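Local coordinates for protein 5-formaminoimidazole-4-carboxamide-1-(Beta)-D-ribofuranosyl 5'-monophosphate synthetase (Thermococcus kodakarensis, PDB 2PBZ) that binds ATP and probably acts as a carbon–nitrogen ligase of the PurP type in IMP (purine) biosynthesis, at residues V169-H174 against R215-R220; P225-Y230 against L252-D257. All coordinates share one frame; numbering follows the deposited sequence.

Along the chain the two contacts come in series: interaction 1 closes before interaction 2 opens, so neither encloses or crosses the other. Residues 169-174 and 215-220 close a loop of forty residues that contains strand 183-194. Strand 218-219 leads directly into helix 224-241, whose residues 225-230 then meet 252-257 across 21 intervening residues, eleven of them helical. Strands 170-178 and 249-255 are neighbours in one antiparallel sheet, and this joins the contacts: Leu-171 O and Phe-254 N lie 2.9 Å apart, a probable hydrogen bond. Together they tie strand 170-178, which borders the ATP site, to the chain just beyond edge strand 211-216, and strand 249-255 to the helix packed on the sheet; both touch the second subunit.

Interaction 1: V169-H174 against R215-R220; sequences VYLYVH and RAIALR. With ATP (adenosine-5'-triphosphate), chain D.
The ring of Tyr-170 presents one face to the ATP ribose: C2' stands 3.5 Å above the ring plane, over its centre, and C3' approaches the same face, 3.5 Å from Tyr-170 CG. This is a CH-rich sugar laid on an aromatic platform. Tyr-172 works differently, meeting the nucleotide at its ring edge, where OH donates to O1A of the alpha-phosphate over 3.3 Å, a long hydrogen bond. The ring of His-174 has the carbonyl oxygen of Tyr-172 over one face, offset toward the rim.

Leu-171, between the two tyrosines, points from the opposite side of the strand and makes the contact with residues 215-220, which is wholly apolar. Its two methyls divide the work. CD1 meets Leu-219 CD1 at 3.6 Å, whereas CD2 meets Ile-217 CD1 at 3.7 Å and lies 4.2 Å from Leu-219 CD1. The Ile-217 chain is extended, with CG1 roughly anti to the backbone N (chi1 156°) and chi2 at -179°, which carries CD1 far enough to strike Leu-171 nearly at a right angle. The nearest CA atoms, of Leu-171 and Ile-217, are still 8.7 Å apart, so side-chain ends alone bridge the backbones.

Strand 183-194 lies between strands 170-178 and 211-216 in the sheet. Val-193 and Val-212 of the second subunit also pack against the apolar cluster, and Ala-218 and Leu-219 extend an antiparallel ladder into that subunit. From helix 224-241, Leu-227 touches both Val-173 and Leu-219, while strand 249-255 flanks 170-178 on its other side, where Leu-252 bonds to Val-173 through the backbone.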
loop_
_atom_site.group_PDB
_atom_site.type_symbol
_atom_site.label_atom_id
_atom_site.label_comp_id
_atom_site.label_asym_id
_atom_site.label_seq_id
_atom_site.Cartn_x
_atom_site.Cartn_y
_atom_site.Cartn_z
ATOM N N VAL A 169 -1.833 -5.676 14.995
ATOM C CA VAL A 169 -0.946 -4.959 14.106
ATOM C C VAL A 169 0.482 -4.712 14.587
ATOM O O VAL A 169 0.743 -4.106 15.645
ATOM C CB VAL A 169 -1.558 -3.603 13.672
ATOM C CG1 VAL A 169 -1.680 -2.673 14.844
ATOM C CG2 VAL A 169 -0.696 -2.989 12.580
ATOM N N TYR A 170 1.412 -5.194 13.773
ATOM C CA TYR A 170 2.825 -5.043 14.035
ATOM C C TYR A 170 3.363 -3.984 13.094
ATOM O O TYR A 170 3.283 -4.101 11.871
ATOM C CB TYR A 170 3.534 -6.387 13.874
ATOM C CG TYR A 170 3.333 -7.219 15.112
ATOM C CD1 TYR A 170 2.074 -7.732 15.430
ATOM C CD2 TYR A 170 4.360 -7.371 16.047
ATOM C CE1 TYR A 170 1.838 -8.362 16.650
ATOM C CE2 TYR A 170 4.130 -7.998 17.271
ATOM C CZ TYR A 170 2.870 -8.485 17.570
ATOM O OH TYR A 170 2.633 -9.058 18.797
ATOM N N LEU A 171 3.894 -2.933 13.708
ATOM C CA LEU A 171 4.412 -1.787 12.994
ATOM C C LEU A 171 5.916 -1.664 13.052
ATOM O O LEU A 171 6.533 -1.824 14.097
ATOM C CB LEU A 171 3.762 -0.534 13.569
ATOM C CG LEU A 171 2.232 -0.613 13.534
ATOM C CD1 LEU A 171 1.651 0.453 14.463
ATOM C CD2 LEU A 171 1.731 -0.440 12.098
ATOM N N TYR A 172 6.495 -1.357 11.907
ATOM C CA TYR A 172 7.930 -1.220 11.803
ATOM C C TYR A 172 8.253 0.217 11.412
ATOM O O TYR A 172 8.095 0.620 10.262
ATOM C CB TYR A 172 8.457 -2.245 10.789
ATOM C CG TYR A 172 8.075 -3.653 11.172
ATOM C CD1 TYR A 172 6.754 -4.087 11.058
ATOM C CD2 TYR A 172 8.997 -4.514 11.762
ATOM C CE1 TYR A 172 6.357 -5.341 11.538
ATOM C CE2 TYR A 172 8.610 -5.779 12.242
ATOM C CZ TYR A 172 7.286 -6.184 12.133
ATOM O OH TYR A 172 6.887 -7.402 12.646
ATOM N N VAL A 173 8.697 0.991 12.395
ATOM C CA VAL A 173 9.006 2.392 12.181
ATOM C C VAL A 173 10.422 2.604 11.700
ATOM O O VAL A 173 11.373 2.145 12.309
ATOM C CB VAL A 173 8.784 3.199 13.470
ATOM C CG1 VAL A 173 8.755 4.700 13.152
ATOM C CG2 VAL A 173 7.482 2.756 14.127
ATOM N N HIS A 174 10.553 3.327 10.607
ATOM C CA HIS A 174 11.849 3.596 10.015
ATOM C C HIS A 174 12.349 5.001 10.354
ATOM O O HIS A 174 11.616 5.986 10.214
ATOM C CB HIS A 174 11.736 3.420 8.499
ATOM C CG HIS A 174 11.140 2.106 8.099
ATOM N ND1 HIS A 174 11.822 0.914 8.219
ATOM C CD2 HIS A 174 9.902 1.786 7.650
ATOM C CE1 HIS A 174 11.030 -0.082 7.865
ATOM N NE2 HIS A 174 9.859 0.419 7.518
ATOM N N ARG A 215 4.257 -3.924 3.319
ATOM C CA ARG A 215 3.198 -2.997 2.903
ATOM C C ARG A 215 3.429 -1.627 3.542
ATOM O O ARG A 215 3.580 -1.529 4.764
ATOM C CB ARG A 215 1.803 -3.455 3.367
ATOM C CG ARG A 215 1.292 -4.787 2.874
ATOM C CD ARG A 215 -0.163 -4.941 3.304
ATOM N NE ARG A 215 -0.710 -6.284 3.099
ATOM C CZ ARG A 215 -0.490 -7.326 3.900
ATOM N NH1 ARG A 215 0.279 -7.195 4.981
ATOM N NH2 ARG A 215 -1.054 -8.509 3.625
ATOM N N ALA A 216 3.440 -0.572 2.737
ATOM C CA ALA A 216 3.600 0.766 3.290
ATOM C C ALA A 216 2.261 1.118 3.940
ATOM O O ALA A 216 1.198 0.887 3.354
ATOM C CB ALA A 216 3.930 1.772 2.189
ATOM N N ILE A 217 2.307 1.663 5.153
ATOM C CA ILE A 217 1.092 2.028 5.869
ATOM C C ILE A 217 1.140 3.445 6.429
ATOM O O ILE A 217 2.135 3.852 7.025
ATOM C CB ILE A 217 0.811 1.017 7.029
ATOM C CG1 ILE A 217 -0.056 1.666 8.105
ATOM C CG2 ILE A 217 2.104 0.537 7.644
ATOM C CD1 ILE A 217 -0.345 0.751 9.274
ATOM N N ALA A 218 0.074 4.203 6.215
ATOM C CA ALA A 218 -0.000 5.560 6.739
ATOM C C ALA A 218 -0.579 5.472 8.150
ATOM O O ALA A 218 -1.782 5.294 8.344
ATOM C CB ALA A 218 -0.882 6.429 5.854
ATOM N N LEU A 219 0.300 5.588 9.134
ATOM C CA LEU A 219 -0.080 5.512 10.534
ATOM C C LEU A 219 -0.983 6.663 10.973
ATOM O O LEU A 219 -0.873 7.785 10.461
ATOM C CB LEU A 219 1.181 5.503 11.392
ATOM C CG LEU A 219 0.983 5.039 12.830
ATOM C CD1 LEU A 219 0.784 3.534 12.843
ATOM C CD2 LEU A 219 2.179 5.426 13.666
ATOM N N ARG A 220 -1.881 6.389 11.919
ATOM C CA ARG A 220 -2.765 7.431 12.447
ATOM C C ARG A 220 -1.810 8.492 13.001
ATOM O O ARG A 220 -0.948 8.183 13.817
ATOM C CB ARG A 220 -3.650 6.870 13.559
ATOM C CG ARG A 220 -4.765 7.794 13.998
ATOM C CD ARG A 220 -4.909 7.775 15.513
ATOM N NE ARG A 220 -5.736 6.680 16.012
ATOM C CZ ARG A 220 -7.053 6.764 16.154
ATOM N NH1 ARG A 220 -7.672 7.896 15.836
ATOM N NH2 ARG A 220 -7.749 5.726 16.606
HETATM P PG ATP D . 14.577 -12.328 12.805
HETATM O O1G ATP D . 15.134 -11.972 14.178
HETATM O O2G ATP D . 15.268 -13.750 12.311
HETATM O O3G ATP D . 14.926 -11.145 11.724
HETATM P PB ATP D . 12.231 -11.112 13.391
HETATM O O1B ATP D . 12.725 -10.738 14.738
HETATM O O2B ATP D . 12.540 -9.922 12.329
HETATM O O3B ATP D . 12.950 -12.501 12.903
HETATM P PA ATP D . 9.600 -10.255 13.876
HETATM O O1A ATP D . 9.693 -9.048 13.022
HETATM O O2A ATP D . 9.848 -9.868 15.416
HETATM O O3A ATP D . 10.650 -11.452 13.415
HETATM O "O5'" ATP D . 8.184 -10.996 13.685
HETATM C "C5'" ATP D . 7.107 -10.143 13.927
HETATM C "C4'" ATP D . 5.885 -11.007 13.649
HETATM O "O4'" ATP D . 5.820 -12.172 14.537
HETATM C "C3'" ATP D . 4.578 -10.227 13.785
HETATM O "O3'" ATP D . 3.915 -10.218 12.547
HETATM C "C2'" ATP D . 3.766 -10.927 14.851
HETATM O "O2'" ATP D . 2.534 -11.421 14.292
HETATM C "C1'" ATP D . 4.656 -12.063 15.392
HETATM N N9 ATP D . 5.025 -11.711 16.782
HETATM C C8 ATP D . 6.219 -11.182 17.229
HETATM N N7 ATP D . 6.188 -11.002 18.507
HETATM C C5 ATP D . 4.973 -11.391 18.979
HETATM C C6 ATP D . 4.355 -11.444 20.268
HETATM N N6 ATP D . 5.061 -11.004 21.392
HETATM N N1 ATP D . 3.064 -11.918 20.365
HETATM C C2 ATP D . 2.375 -12.344 19.287
HETATM N N3 ATP D . 2.932 -12.314 18.066
HETATM C C4 ATP D . 4.208 -11.862 17.877
#

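Interaction 2: P225-Y230 against L252-D257; sequences PQLYDY and LHFAYD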
loop_
_atom_site.group_PDB
_atom_site.type_symbol
_atom_site.label_atom_id
_atom_site.label_comp_id
_atom_site.label_asym_id
_atom_site.label_seq_id
_atom_site.Cartn_x
_atom_site.Cartn_y
_atom_site.Cartn_z
ATOM N N PRO A 225 4.013 11.337 17.159
ATOM C CA PRO A 225 4.796 12.071 18.160
ATOM C C PRO A 225 5.452 11.136 19.177
ATOM O O PRO A 225 6.624 11.260 19.509
ATOM C CB PRO A 225 3.751 12.978 18.801
ATOM C CG PRO A 225 2.843 13.280 17.660
ATOM C CD PRO A 225 2.669 11.926 17.017
ATOM N N GLN A 226 4.670 10.187 19.657
ATOM C CA GLN A 226 5.130 9.224 20.644
ATOM C C GLN A 226 6.318 8.417 20.115
ATOM O O GLN A 226 7.286 8.152 20.834
ATOM C CB GLN A 226 3.970 8.289 20.979
ATOM C CG GLN A 226 3.676 8.155 22.438
ATOM C CD GLN A 226 4.658 7.253 23.137
ATOM O OE1 GLN A 226 5.658 7.714 23.708
ATOM N NE2 GLN A 226 4.397 5.947 23.084
ATOM N N LEU A 227 6.230 8.018 18.851
ATOM C CA LEU A 227 7.289 7.226 18.239
ATOM C C LEU A 227 8.551 8.058 18.074
ATOM O O LEU A 227 9.664 7.575 18.265
ATOM C CB LEU A 227 6.814 6.683 16.888
ATOM C CG LEU A 227 5.715 5.617 16.986
ATOM C CD1 LEU A 227 5.203 5.282 15.606
ATOM C CD2 LEU A 227 6.250 4.360 17.674
ATOM N N TYR A 228 8.356 9.323 17.725
ATOM C CA TYR A 228 9.457 10.246 17.546
ATOM C C TYR A 228 10.221 10.379 18.844
ATOM O O TYR A 228 11.449 10.387 18.842
ATOM C CB TYR A 228 8.922 11.606 17.130
ATOM C CG TYR A 228 9.984 12.656 17.003
ATOM C CD1 TYR A 228 10.971 12.565 16.019
ATOM C CD2 TYR A 228 9.996 13.750 17.857
ATOM C CE1 TYR A 228 11.949 13.551 15.884
ATOM C CE2 TYR A 228 10.968 14.742 17.733
ATOM C CZ TYR A 228 11.938 14.636 16.739
ATOM O OH TYR A 228 12.862 15.631 16.592
ATOM N N ASP A 229 9.477 10.490 19.947
ATOM C CA ASP A 229 10.063 10.609 21.272
ATOM C C ASP A 229 10.909 9.387 21.572
ATOM O O ASP A 229 12.034 9.511 22.045
ATOM C CB ASP A 229 8.975 10.746 22.331
ATOM C CG ASP A 229 8.191 12.035 22.203
ATOM O OD1 ASP A 229 8.789 13.069 21.833
ATOM O OD2 ASP A 229 6.971 12.020 22.489
ATOM N N TYR A 230 10.358 8.207 21.310
ATOM C CA TYR A 230 11.088 6.971 21.545
ATOM C C TYR A 230 12.338 6.962 20.680
ATOM O O TYR A 230 13.399 6.536 21.123
ATOM C CB TYR A 230 10.234 5.757 21.185
ATOM C CG TYR A 230 9.141 5.440 22.169
ATOM C CD1 TYR A 230 8.023 4.715 21.772
ATOM C CD2 TYR A 230 9.213 5.869 23.497
ATOM C CE1 TYR A 230 6.993 4.429 22.672
ATOM C CE2 TYR A 230 8.187 5.583 24.405
ATOM C CZ TYR A 230 7.084 4.865 23.983
ATOM O OH TYR A 230 6.067 4.574 24.859
ATOM N N LEU A 252 12.634 0.691 14.804
ATOM C CA LEU A 252 12.125 0.171 16.055
ATOM C C LEU A 252 10.923 -0.686 15.668
ATOM O O LEU A 252 10.109 -0.291 14.839
ATOM C CB LEU A 252 11.708 1.324 16.966
ATOM C CG LEU A 252 12.834 2.314 17.273
ATOM C CD1 LEU A 252 12.314 3.472 18.091
ATOM C CD2 LEU A 252 13.939 1.587 18.012
ATOM N N HIS A 253 10.836 -1.879 16.232
ATOM C CA HIS A 253 9.734 -2.776 15.924
ATOM C C HIS A 253 8.734 -2.806 17.083
ATOM O O HIS A 253 9.110 -2.968 18.239
ATOM C CB HIS A 253 10.286 -4.177 15.615
ATOM C CG HIS A 253 11.265 -4.197 14.478
ATOM N ND1 HIS A 253 11.974 -5.323 14.116
ATOM C CD2 HIS A 253 11.644 -3.222 13.616
ATOM C CE1 HIS A 253 12.748 -5.041 13.083
ATOM N NE2 HIS A 253 12.566 -3.773 12.762
ATOM N N PHE A 254 7.456 -2.644 16.769
ATOM C CA PHE A 254 6.444 -2.618 17.815
ATOM C C PHE A 254 5.245 -3.493 17.600
ATOM O O PHE A 254 4.928 -3.893 16.489
ATOM C CB PHE A 254 5.888 -1.205 18.016
ATOM C CG PHE A 254 6.863 -0.234 18.586
ATOM C CD1 PHE A 254 7.583 0.627 17.752
ATOM C CD2 PHE A 254 7.028 -0.139 19.965
ATOM C CE1 PHE A 254 8.451 1.579 18.300
ATOM C CE2 PHE A 254 7.889 0.808 20.521
ATOM C CZ PHE A 254 8.597 1.667 19.692
ATOM N N ALA A 255 4.552 -3.732 18.699
ATOM C CA ALA A 255 3.331 -4.507 18.712
ATOM C C ALA A 255 2.339 -3.486 19.246
ATOM O O ALA A 255 2.506 -2.996 20.367
ATOM C CB ALA A 255 3.454 -5.673 19.670
ATOM N N TYR A 256 1.334 -3.122 18.458
ATOM C CA TYR A 256 0.375 -2.149 18.953
ATOM C C TYR A 256 -0.836 -2.844 19.582
ATOM O O TYR A 256 -1.661 -3.452 18.893
ATOM C CB TYR A 256 -0.064 -1.196 17.846
ATOM C CG TYR A 256 -0.759 0.021 18.393
ATOM C CD1 TYR A 256 -0.104 0.881 19.271
ATOM C CD2 TYR A 256 -2.079 0.293 18.076
ATOM C CE1 TYR A 256 -0.750 1.983 19.826
ATOM C CE2 TYR A 256 -2.742 1.400 18.630
ATOM C CZ TYR A 256 -2.066 2.242 19.509
ATOM O OH TYR A 256 -2.706 3.328 20.070
ATOM N N ASP A 257 -0.898 -2.746 20.907
ATOM C CA ASP A 257 -1.941 -3.335 21.768
ATOM C C ASP A 257 -2.988 -2.255 21.831
ATOM O O ASP A 257 -4.177 -2.493 21.933
ATOM C CB ASP A 257 -1.374 -3.493 23.190
ATOM C CG ASP A 257 -1.578 -4.869 23.771
ATOM O OD1 ASP A 257 -1.217 -5.048 24.959
ATOM O OD2 ASP A 257 -2.077 -5.762 23.055
#
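Phe-254 and Tyr-230 meet rim to rim, neither ring over the other's face: their planes differ by 26° and the centroids are 6.0 Å apart. The closest approach joins Phe-254 CZ to Tyr-230 CD1, at 3.7 Å. Leu-227 runs past Phe-254 in the opposing direction, its CD2 lying 3.6 Å from Phe-254 CE1. With CG anti to its own carbonyl carbon, Phe-254 reaches from the strand toward the helix and meets both residues. Leu-252 CD1 adds a looser contact, 4.4 Å from Tyr-230 CB.

Gln-226, one turn earlier, holds the phenol: NE2 donates to Tyr-230 OH at 2.8 Å, N-H...O angle 157°, with the oxygen close to the amide plane. An alanine in place of Tyr-230 would probably leave the Gln-226 amide without this acceptor and open a gap beside Phe-254 CZ.

The axes of segments 225-230 and 252-255 come within 11.0 Å, their N-to-C directions 134° apart. His-253 points the other way from Phe-254 and meets Tyr-172, an ATP-binding residue. An antiparallel sheet with helix on one face and nucleotide on the other is consistent with the ATP-grasp fold of this family.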